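Protein ShdD (Sedimentibacter hydroxybenzoicus, PDB 7AE5) takes part in the anaerobic, non-oxidative decarboxylation and detoxification of phenolic compounds, though its precise biochemical role is unknown. Local coordinates at residues Met14-Ser17 and Trp23-Tyr26. Residues are numbered along the deposited sequence; the frame is centred on the assembly and turned at random.
Sequences MVDS and WEVY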
ATOM      1  N   MET H  14      40.317 -15.493 -42.530  1.00 50.61           N
ATOM      2  CA  MET H  14      41.160 -15.129 -41.398  1.00 50.52           C
ATOM      3  C   MET H  14      42.321 -16.103 -41.241  1.00 49.81           C
ATOM      4  O   MET H  14      43.490 -15.704 -41.281  1.00 49.94           O
ATOM      5  CB  MET H  14      40.323 -15.076 -40.118  1.00 50.32           C
ATOM      6  CG  MET H  14      40.809 -14.065 -39.097  1.00 51.27           C
ATOM      7  SD  MET H  14      40.216 -14.454 -37.441  1.00 50.85           S
ATOM      8  CE  MET H  14      38.537 -13.842 -37.542  1.00 51.28           C
ATOM      9  N   VAL H  15      42.016 -17.389 -41.069  1.00 57.54           N
ATOM     10  CA  VAL H  15      43.036 -18.402 -40.828  1.00 56.90           C
ATOM     11  C   VAL H  15      42.582 -19.723 -41.425  1.00 57.60           C
ATOM     12  O   VAL H  15      41.386 -19.975 -41.595  1.00 58.39           O
ATOM     13  CB  VAL H  15      43.330 -18.578 -39.320  1.00 55.90           C
ATOM     14  CG1 VAL H  15      44.298 -17.516 -38.824  1.00 55.90           C
ATOM     15  CG2 VAL H  15      42.031 -18.552 -38.525  1.00 55.98           C
ATOM     16  N   ASP H  16      43.555 -20.565 -41.745  1.00 61.08           N
ATOM     17  CA  ASP H  16      43.327 -21.980 -41.977  1.00 61.96           C
ATOM     18  C   ASP H  16      43.500 -22.740 -40.667  1.00 60.50           C
ATOM     19  O   ASP H  16      44.058 -22.227 -39.696  1.00 59.11           O
ATOM     20  CB  ASP H  16      44.298 -22.521 -43.027  1.00 65.19           C
ATOM     21  CG  ASP H  16      43.743 -22.440 -44.431  1.00 67.41           C
ATOM     22  OD1 ASP H  16      43.956 -21.409 -45.103  1.00 68.50           O
ATOM     23  OD2 ASP H  16      43.109 -23.422 -44.870  1.00 68.35           O
ATOM     24  N   SER H  17      43.015 -23.973 -40.648  1.00 56.69           N
ATOM     25  CA  SER H  17      43.183 -24.803 -39.462  1.00 56.35           C
ATOM     26  C   SER H  17      44.662 -25.128 -39.275  1.00 55.59           C
ATOM     27  O   SER H  17      45.317 -25.569 -40.226  1.00 57.94           O
ATOM     28  CB  SER H  17      42.363 -26.085 -39.577  1.00 59.24           C
ATOM     29  OG  SER H  17      42.636 -26.756 -40.794  1.00 61.06           O
ATOM     30  N   TRP H  23      39.213 -27.114 -41.433  1.00 54.80           N
ATOM     31  CA  TRP H  23      38.311 -25.976 -41.552  1.00 53.96           C
ATOM     32  C   TRP H  23      39.101 -24.713 -41.860  1.00 51.10           C
ATOM     33  O   TRP H  23      40.334 -24.693 -41.831  1.00 49.85           O
ATOM     34  CB  TRP H  23      37.487 -25.784 -40.274  1.00 54.23           C
ATOM     35  CG  TRP H  23      38.289 -25.919 -39.013  1.00 52.77           C
ATOM     36  CD1 TRP H  23      38.305 -26.989 -38.167  1.00 54.14           C
ATOM     37  CD2 TRP H  23      39.184 -24.950 -38.448  1.00 49.32           C
ATOM     38  NE1 TRP H  23      39.156 -26.751 -37.116  1.00 51.31           N
ATOM     39  CE2 TRP H  23      39.708 -25.506 -37.264  1.00 48.34           C
ATOM     40  CE3 TRP H  23      39.593 -23.668 -38.828  1.00 47.06           C
ATOM     41  CZ2 TRP H  23      40.618 -24.826 -36.458  1.00 44.90           C
ATOM     42  CZ3 TRP H  23      40.497 -22.996 -38.028  1.00 44.40           C
ATOM     43  CH2 TRP H  23      41.000 -23.575 -36.855  1.00 43.26           C
ATOM     44  N   GLU H  24      38.354 -23.653 -42.159  1.00 61.07           N
ATOM     45  CA  GLU H  24      38.867 -22.298 -42.280  1.00 58.82           C
ATOM     46  C   GLU H  24      37.951 -21.378 -41.486  1.00 58.02           C
ATOM     47  O   GLU H  24      36.826 -21.746 -41.139  1.00 59.28           O
ATOM     48  CB  GLU H  24      38.935 -21.847 -43.749  1.00 58.88           C
ATOM     49  CG  GLU H  24      39.286 -22.969 -44.725  1.00 60.43           C
ATOM     50  CD  GLU H  24      39.889 -22.471 -46.031  1.00 61.32           C
ATOM     51  OE1 GLU H  24      39.268 -21.594 -46.674  1.00 61.35           O
ATOM     52  OE2 GLU H  24      40.968 -22.971 -46.425  1.00 63.55           O
ATOM     53  N   VAL H  25      38.440 -20.178 -41.189  1.00 47.79           N
ATOM     54  CA  VAL H  25      37.662 -19.170 -40.478  1.00 47.09           C
ATOM     55  C   VAL H  25      37.585 -17.922 -41.343  1.00 46.72           C
ATOM     56  O   VAL H  25      38.615 -17.415 -41.802  1.00 46.46           O
ATOM     57  CB  VAL H  25      38.261 -18.842 -39.099  1.00 45.94           C
ATOM     58  CG1 VAL H  25      37.351 -17.884 -38.350  1.00 45.66           C
ATOM     59  CG2 VAL H  25      38.469 -20.113 -38.295  1.00 46.12           C
ATOM     60  N   TYR H  26      36.371 -17.432 -41.560  1.00 51.91           N
ATOM     61  CA  TYR H  26      36.122 -16.233 -42.345  1.00 51.67           C
ATOM     62  C   TYR H  26      35.694 -15.099 -41.427  1.00 51.33           C
ATOM     63  O   TYR H  26      35.185 -15.325 -40.327  1.00 51.07           O
ATOM     64  CB  TYR H  26      35.052 -16.496 -43.409  1.00 51.96           C
ATOM     65  CG  TYR H  26      35.354 -17.712 -44.252  1.00 52.88           C
ATOM     66  CD1 TYR H  26      36.310 -17.662 -45.256  1.00 53.03           C
ATOM     67  CD2 TYR H  26      34.698 -18.915 -44.029  1.00 54.05           C
ATOM     68  CE1 TYR H  26      36.596 -18.773 -46.024  1.00 54.04           C
ATOM     69  CE2 TYR H  26      34.978 -20.032 -44.793  1.00 55.33           C
ATOM     70  CZ  TYR H  26      35.928 -19.955 -45.787  1.00 55.16           C
ATOM     71  OH  TYR H  26      36.210 -21.064 -46.550  1.00 56.54           O
TER
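Val25 O takes two amide donors from the facing strand: Met14 N at 2.7 Å, lying in the carbonyl plane, and, more weakly, Val15 N at 3.5 Å. In return Val25 N reaches Val15 O at 3.0 Å, and a weak bond from Ser17 N to Trp23 O marks where the strands part. Beside this ladder, Asp16 OD2 and Glu24 OE2 approach to 2.7 Å, their carboxylate planes almost perpendicular; so short a gap suggests that one acid holds a proton. Lys13, in a salt bridge with Asp16 OD1, probably offsets the negative charge that remains. With Met14 and Val15 both facing Val25, the pairing is a classic beta bulge in the antiparallel hairpin of strands 11-16 and 24-28, the latter ending at the zinc ligand Cys28. With CG between its backbone N and carbonyl carbon (chi1 44°), Trp23 swings its indole across to Ser17, whose CB sits over the centre of one face, 3.5 Å from the six-membered centroid in a CH-pi contact. Ser17 OG turns instead to Gly20 O within the loop, and Trp23 NE1 bonds Lys57 O of the phenolic acid decarboxylase chain. Cutting this indole back to an alanine would probably leave Ser17 CB without its aromatic floor and that carbonyl of the partner subunit without its donor. On the Val15 face, CG2 of that residue rests against Val25 CB at 3.8 Å, the two side chains running alongside each other.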